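Long-range contacts in Alr3699 protein (Nostoc sp., PDB 4XSO), which is of unknown function but belongs to the GT-B clan of glycosyltransferases, built from two Rossmann-like domains: residues N206-H211 with A281-V286; A229-Q234 with I342-I347; N327-T332 with A354-N359. One frame throughout, in Å; residues are numbered along the deposited sequence.

Contact 1: N206-H211 with A281-V286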
# COMPACT_ATOMS: atom_id res chain seq x y z
N ASN A 206 -15.10 -13.69 54.76
CA ASN A 206 -15.80 -14.21 53.59
C ASN A 206 -14.97 -15.21 52.72
O ASN A 206 -13.72 -15.24 52.79
CB ASN A 206 -16.19 -13.05 52.69
CG ASN A 206 -17.15 -12.09 53.35
OD1 ASN A 206 -16.93 -10.88 53.35
ND2 ASN A 206 -18.23 -12.62 53.84
N PHE A 207 -15.68 -15.93 51.86
CA PHE A 207 -15.04 -16.64 50.74
C PHE A 207 -15.16 -15.71 49.54
O PHE A 207 -16.26 -15.47 49.02
CB PHE A 207 -15.68 -18.00 50.45
CG PHE A 207 -14.91 -18.85 49.49
CD1 PHE A 207 -15.09 -18.69 48.12
CD2 PHE A 207 -13.96 -19.78 49.96
CE1 PHE A 207 -14.36 -19.43 47.23
CE2 PHE A 207 -13.26 -20.56 49.05
CZ PHE A 207 -13.47 -20.40 47.68
N VAL A 208 -14.02 -15.18 49.12
CA VAL A 208 -13.99 -14.14 48.15
C VAL A 208 -13.64 -14.66 46.75
O VAL A 208 -12.56 -15.18 46.49
CB VAL A 208 -12.97 -13.07 48.58
CG1 VAL A 208 -12.84 -11.99 47.52
CG2 VAL A 208 -13.35 -12.43 49.90
N VAL A 209 -14.56 -14.45 45.83
CA VAL A 209 -14.35 -14.72 44.44
C VAL A 209 -14.08 -13.42 43.71
O VAL A 209 -14.94 -12.51 43.69
CB VAL A 209 -15.57 -15.37 43.78
CG1 VAL A 209 -15.24 -15.72 42.33
CG2 VAL A 209 -15.98 -16.62 44.52
N GLY A 210 -12.93 -13.33 43.05
CA GLY A 210 -12.55 -12.09 42.38
C GLY A 210 -12.71 -12.25 40.87
O GLY A 210 -12.38 -13.30 40.29
N HIS A 211 -13.18 -11.18 40.24
CA HIS A 211 -13.29 -11.13 38.82
C HIS A 211 -12.54 -9.89 38.38
O HIS A 211 -12.85 -8.79 38.86
CB HIS A 211 -14.79 -11.01 38.49
CG HIS A 211 -15.12 -11.26 37.05
ND1 HIS A 211 -14.83 -10.35 36.05
CD2 HIS A 211 -15.68 -12.32 36.44
CE1 HIS A 211 -15.22 -10.85 34.88
NE2 HIS A 211 -15.71 -12.05 35.10
N ALA A 281 -4.31 -12.14 45.33
CA ALA A 281 -3.84 -12.81 46.51
C ALA A 281 -4.87 -12.76 47.61
O ALA A 281 -5.02 -13.74 48.35
CB ALA A 281 -2.52 -12.22 47.00
N ALA A 282 -5.61 -11.67 47.72
CA ALA A 282 -6.61 -11.62 48.74
C ALA A 282 -7.90 -12.38 48.43
O ALA A 282 -8.72 -12.50 49.29
CB ALA A 282 -6.90 -10.21 49.08
N CYS A 283 -8.08 -12.87 47.22
CA CYS A 283 -9.26 -13.69 46.88
C CYS A 283 -9.02 -15.10 47.39
O CYS A 283 -7.88 -15.46 47.78
CB CYS A 283 -9.43 -13.71 45.38
SG CYS A 283 -9.94 -12.09 44.80
N ASP A 284 -10.09 -15.88 47.43
CA ASP A 284 -10.01 -17.30 47.72
C ASP A 284 -10.16 -18.05 46.41
O ASP A 284 -9.72 -19.15 46.31
CB ASP A 284 -11.09 -17.65 48.74
CG ASP A 284 -10.89 -16.89 50.07
OD1 ASP A 284 -9.94 -17.34 50.76
OD2 ASP A 284 -11.57 -15.84 50.40
N LEU A 285 -10.73 -17.42 45.38
CA LEU A 285 -10.86 -18.01 44.04
C LEU A 285 -10.92 -16.87 43.06
O LEU A 285 -11.49 -15.83 43.36
CB LEU A 285 -12.13 -18.84 43.96
CG LEU A 285 -12.64 -19.32 42.61
CD1 LEU A 285 -11.62 -20.33 42.08
CD2 LEU A 285 -14.05 -19.98 42.70
N VAL A 286 -10.26 -17.04 41.91
CA VAL A 286 -10.29 -16.05 40.85
C VAL A 286 -11.17 -16.66 39.77
O VAL A 286 -10.94 -17.80 39.38
CB VAL A 286 -8.90 -15.75 40.34
CG1 VAL A 286 -8.99 -14.81 39.15
CG2 VAL A 286 -8.12 -15.09 41.47
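Asp284 and Val208 grip each other at two points. The carboxylate oxygen Asp284 OD2 takes the amide hydrogen of Val208 on its anti lone pair, with a nearly straight bond (N to OD2 2.8 Å, 168° at the hydrogen). In return, Val208 O accepts from Asp284 N at 2.7 Å, in the carbonyl plane, and also from Leu285 N at 3.1 Å, where the donor is tilted from that plane. One carbonyl therefore serves two successive amides at the point where the chain leaving helix 276-282 joins the parallel sheet. The Leu285 amide begins the parallel pairing, and Gly210 N continues it by donating to Leu285 O (2.9 Å). A first torsion of -61° in Asp284 turns the carboxylate to the Val208 amide. Its CB lies over the centre of the Phe207 ring, 3.7 Å from the centroid, a CH-pi contact 12° off the ring normal. Leu285 CB approaches the same ring obliquely at CE1. Phe207, Val209 and Leu285 together present an apolar surface to helix 336-348. Turned from that surface, Cys283 SG lies 3.6 Å from Gly210 CA, where the lack of a side chain lets the sulfur settle against the strand, and it also meets Val208 CG1. Arg198 completes the polar end: it forms a salt bridge with Asp284 OD2 and hydrogen bonds to the carbonyls of Asn206 and Ala282. Its charge probably eases the approach of Asp284 OD2 to Asn206 O, two acceptors 3.3 Å apart. The chemistry implies that two neighbouring central strands of a Rossmann-like sheet are joined by more than backbone pairing: a carboxylate, steadied by an amide and a guanidinium group, probably fixes where strand 285-287 starts.

Contact 2: A229-Q234 with I342-I347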
# COMPACT_ATOMS: atom_id res chain seq x y z
N ALA A 229 -25.83 -16.30 43.40
CA ALA A 229 -27.18 -16.61 43.84
C ALA A 229 -27.29 -18.04 44.31
O ALA A 229 -28.19 -18.35 45.08
CB ALA A 229 -28.17 -16.33 42.72
N GLN A 230 -26.38 -18.92 43.86
CA GLN A 230 -26.42 -20.34 44.18
C GLN A 230 -25.37 -20.80 45.17
O GLN A 230 -25.18 -21.99 45.29
CB GLN A 230 -26.27 -21.15 42.88
CG GLN A 230 -27.45 -20.96 41.94
CD GLN A 230 -28.66 -21.64 42.53
OE1 GLN A 230 -29.42 -21.05 43.31
NE2 GLN A 230 -28.79 -22.93 42.25
N CYS A 231 -24.71 -19.85 45.85
CA CYS A 231 -23.58 -20.08 46.72
C CYS A 231 -23.93 -19.75 48.14
O CYS A 231 -24.77 -18.90 48.37
CB CYS A 231 -22.39 -19.18 46.29
SG CYS A 231 -21.63 -19.84 44.82
N PRO A 232 -23.28 -20.40 49.11
CA PRO A 232 -23.61 -20.00 50.46
C PRO A 232 -23.36 -18.53 50.74
O PRO A 232 -22.64 -17.82 49.98
CB PRO A 232 -22.75 -20.92 51.36
CG PRO A 232 -21.94 -21.78 50.47
CD PRO A 232 -22.45 -21.61 49.06
N PRO A 233 -23.94 -18.06 51.85
CA PRO A 233 -23.95 -16.61 52.13
C PRO A 233 -22.58 -16.00 52.47
O PRO A 233 -22.40 -14.82 52.26
CB PRO A 233 -24.94 -16.48 53.28
CG PRO A 233 -25.04 -17.86 53.89
CD PRO A 233 -24.72 -18.85 52.83
N GLN A 234 -21.61 -16.78 52.94
CA GLN A 234 -20.30 -16.25 53.17
C GLN A 234 -19.51 -15.99 51.85
O GLN A 234 -18.45 -15.33 51.90
CB GLN A 234 -19.48 -17.12 54.14
CG GLN A 234 -18.87 -18.41 53.58
CD GLN A 234 -19.88 -19.53 53.52
OE1 GLN A 234 -21.08 -19.28 53.58
NE2 GLN A 234 -19.39 -20.76 53.41
N ILE A 342 -18.30 -25.35 41.09
CA ILE A 342 -16.86 -25.17 41.37
C ILE A 342 -16.64 -24.40 42.62
O ILE A 342 -15.78 -24.75 43.45
CB ILE A 342 -16.13 -24.47 40.20
CG1 ILE A 342 -16.14 -25.37 38.97
CG2 ILE A 342 -14.69 -24.14 40.58
CD1 ILE A 342 -15.69 -26.82 39.26
N ILE A 343 -17.36 -23.30 42.77
CA ILE A 343 -17.15 -22.43 43.95
C ILE A 343 -17.43 -23.24 45.24
O ILE A 343 -16.64 -23.25 46.18
CB ILE A 343 -18.09 -21.21 43.91
CG1 ILE A 343 -17.67 -20.30 42.77
CG2 ILE A 343 -18.07 -20.48 45.24
CD1 ILE A 343 -18.60 -19.10 42.59
N ASN A 344 -18.54 -23.96 45.22
CA ASN A 344 -18.88 -24.83 46.32
C ASN A 344 -17.83 -25.96 46.56
O ASN A 344 -17.54 -26.30 47.70
CB ASN A 344 -20.28 -25.41 46.11
CG ASN A 344 -21.38 -24.44 46.55
OD1 ASN A 344 -21.36 -23.95 47.66
ND2 ASN A 344 -22.32 -24.16 45.69
N THR A 345 -17.28 -26.53 45.49
CA THR A 345 -16.23 -27.50 45.63
C THR A 345 -15.05 -26.89 46.33
O THR A 345 -14.43 -27.55 47.16
CB THR A 345 -15.77 -27.99 44.28
OG1 THR A 345 -16.82 -28.76 43.73
CG2 THR A 345 -14.52 -28.82 44.40
N CYS A 346 -14.74 -25.63 45.97
CA CYS A 346 -13.59 -24.93 46.60
C CYS A 346 -13.78 -24.64 48.10
O CYS A 346 -12.81 -24.59 48.86
CB CYS A 346 -13.29 -23.63 45.84
SG CYS A 346 -12.51 -23.92 44.25
N ILE A 347 -15.01 -24.39 48.50
CA ILE A 347 -15.38 -24.16 49.92
C ILE A 347 -15.25 -25.42 50.76
O ILE A 347 -14.64 -25.42 51.82
CB ILE A 347 -16.85 -23.65 50.00
CG1 ILE A 347 -16.91 -22.25 49.42
CG2 ILE A 347 -17.34 -23.67 51.43
CD1 ILE A 347 -18.30 -21.77 49.04
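Cys231 and Asn344 mark the nearest approach of the two backbones, with 6.7 Å between Cys231 CA and Asn344 CA. The loop 229-234 runs extended through Cys231 and Pro232, while 342-347 is regular helix, as the bond from Ile347 N to Ile343 O attests. In the Rossmann-like domain of this GT-B protein the loop links helix 221-228 to strand 235-240, and helix 336-348 follows the outermost strand 329-331, so the contact brings a helix-to-strand connection against a helix from a much later part of the chain. Contact across the interface is mainly through side chains. Cys231 SG, anti to its own carbonyl carbon, sits against Ile343 and touches both CG2, 3.6 Å away, and CD1, 3.8 Å away. This is the buried end of the contact, and Ile343 also leans on Val209 of strand 207-212. One turn later Ile347 points at the loop; its CD1 meets Pro232 CG tip to tip at 3.9 Å, the delta carbon having been carried outward by an extended chain (chi2 162°). Gln234 crosses the same isoleucine obliquely, bringing NE2 to within 4.1 Å of Ile347 CG2. Its bent chain folds the amide back in that direction instead of letting it run on from the loop. Gln230 lies at the border of the contact, and its NE2 is hydrogen-bonded to Gln337 OE1, on an earlier turn of helix 336-348, which gives the loop a polar hold on that helix. Beside the two isoleucines, Asn344 brings OD1 to the CD-CG side of the Pro232 ring, 2.9 Å from CD, a tight contact, while ND2 faces Gln230 O at 3.6 Å.

Contact 3: N327-T332 with A354-N359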
# COMPACT_ATOMS: atom_id res chain seq x y z
N ASN A 327 -4.58 -27.81 37.94
CA ASN A 327 -3.98 -26.47 38.24
C ASN A 327 -5.01 -25.37 38.04
O ASN A 327 -4.70 -24.21 37.92
CB ASN A 327 -2.76 -26.27 37.37
CG ASN A 327 -3.03 -26.64 35.92
OD1 ASN A 327 -4.12 -26.36 35.38
ND2 ASN A 327 -2.10 -27.40 35.33
N GLY A 328 -6.26 -25.77 38.02
CA GLY A 328 -7.40 -24.89 37.91
C GLY A 328 -8.68 -25.68 37.54
O GLY A 328 -8.68 -26.89 37.51
N PHE A 329 -9.73 -24.96 37.20
CA PHE A 329 -11.02 -25.53 36.82
C PHE A 329 -11.50 -24.88 35.57
O PHE A 329 -11.25 -23.68 35.32
CB PHE A 329 -12.06 -25.34 37.89
CG PHE A 329 -11.64 -25.86 39.24
CD1 PHE A 329 -11.79 -27.17 39.57
CD2 PHE A 329 -11.06 -25.00 40.16
CE1 PHE A 329 -11.43 -27.65 40.80
CE2 PHE A 329 -10.65 -25.47 41.38
CZ PHE A 329 -10.85 -26.79 41.70
N LEU A 330 -12.24 -25.65 34.80
CA LEU A 330 -12.76 -25.18 33.53
C LEU A 330 -14.24 -25.48 33.54
O LEU A 330 -14.60 -26.55 33.92
CB LEU A 330 -12.15 -25.86 32.34
CG LEU A 330 -10.67 -25.60 32.11
CD1 LEU A 330 -10.16 -26.52 31.00
CD2 LEU A 330 -10.46 -24.14 31.82
N THR A 331 -15.06 -24.54 33.13
CA THR A 331 -16.50 -24.73 33.03
C THR A 331 -17.05 -24.21 31.71
O THR A 331 -16.49 -23.30 31.10
CB THR A 331 -17.21 -23.95 34.13
OG1 THR A 331 -16.88 -22.56 33.99
CG2 THR A 331 -16.77 -24.42 35.48
N THR A 332 -18.20 -24.74 31.31
CA THR A 332 -18.81 -24.37 30.06
C THR A 332 -19.15 -22.92 30.00
O THR A 332 -19.85 -22.46 30.85
CB THR A 332 -20.13 -25.13 29.91
OG1 THR A 332 -19.87 -26.53 30.07
CG2 THR A 332 -20.77 -24.81 28.58
N ALA A 354 -6.10 -26.12 47.92
CA ALA A 354 -4.72 -25.55 48.12
C ALA A 354 -3.68 -26.29 47.27
O ALA A 354 -2.72 -25.70 46.87
CB ALA A 354 -4.26 -25.57 49.58
N THR A 355 -3.86 -27.59 47.04
CA THR A 355 -2.89 -28.32 46.27
C THR A 355 -2.97 -27.84 44.83
O THR A 355 -1.98 -27.54 44.24
CB THR A 355 -3.18 -29.79 46.34
OG1 THR A 355 -3.07 -30.17 47.68
CG2 THR A 355 -2.25 -30.60 45.48
N ILE A 356 -4.17 -27.74 44.30
CA ILE A 356 -4.37 -27.22 42.96
C ILE A 356 -3.73 -25.82 42.77
O ILE A 356 -3.12 -25.53 41.71
CB ILE A 356 -5.84 -27.16 42.63
CG1 ILE A 356 -6.38 -28.60 42.49
CG2 ILE A 356 -6.10 -26.28 41.36
CD1 ILE A 356 -7.86 -28.70 42.34
N ALA A 357 -3.95 -24.97 43.73
CA ALA A 357 -3.46 -23.60 43.71
C ALA A 357 -1.92 -23.61 43.72
O ALA A 357 -1.26 -22.90 42.97
CB ALA A 357 -4.00 -22.81 44.90
N SER A 358 -1.36 -24.52 44.48
CA SER A 358 0.08 -24.66 44.52
C SER A 358 0.60 -25.28 43.18
O SER A 358 1.61 -24.82 42.63
CB SER A 358 0.42 -25.49 45.73
OG SER A 358 1.77 -25.79 45.68
N ASN A 359 -0.12 -26.25 42.61
CA ASN A 359 0.23 -26.80 41.28
C ASN A 359 0.25 -25.66 40.25
O ASN A 359 1.20 -25.54 39.42
CB ASN A 359 -0.81 -27.87 40.83
CG ASN A 359 -0.73 -29.13 41.63
OD1 ASN A 359 0.20 -29.31 42.42
ND2 ASN A 359 -1.69 -30.03 41.44
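Ile356 reaches the strand with two branches, which its torsions aim at different targets. CG2 stands anti to the backbone N, while CG1 lies beside it (chi1 -69°) and an extended second torsion (chi2 172°) carries CD1 outward. Phe329, with its CG beside its own backbone N (chi1 -55°), swings its ring to meet that end, and the two side chains cross at about a right angle. Ile356 CD1 comes within 3.6 Å of Phe329 CZ and 4.0 Å of CE1, an apolar touch at the far end of the ring, opposite its attachment. The other branch rests on main chain: Ile356 CG2 lies 3.4 Å from Gly328 N and 3.6 Å from Asn327 C, so a methyl group packs flush on the peptide that leads into strand 329-331. One helical turn on, Asn359 sits beside Asn327, with CB 4.3 Å from CB. The amide of neither is spent on this meeting. Asn359 ND2 bonds to the carbonyl of Val326, tying the helix to the chain just before the strand, and Asn327 OD1 accepts from Glu323 N. The ring of Phe329 also lies against Ile342 and Cys346 of helix 336-348, so the strand-end aromatic touches two successive helices. The arrangement is that of the border of a parallel alpha/beta sheet: strand 329-331, an outermost strand of the Rossmann-like domain, has its entry end covered by helix 350-368, part of the C-terminal run of helices that closes the GT-B chain.

How the contacts relate
From the N terminus, strand 207-212 opens contact 1, which closes at 281-286 after about 70 residues and sets two strands side by side. Contact 2 opens inside that loop, at 229-234, and closes beyond it at 342-347, so the two cross; a probable hydrogen bond from Phe207 N to Gln234 O joins them directly. Contact 3 spans 327-332 to 354-359; it crosses contact 2 and follows contact 1 in series. Helix 336-348 is the common piece: its Ile343 and Cys346 pack on Leu285 and Phe207 of contact 1, while Ile342 packs on Thr331 of contact 3. Central strands, sheet border and C-terminal helices are thus joined within one Rossmann-like domain.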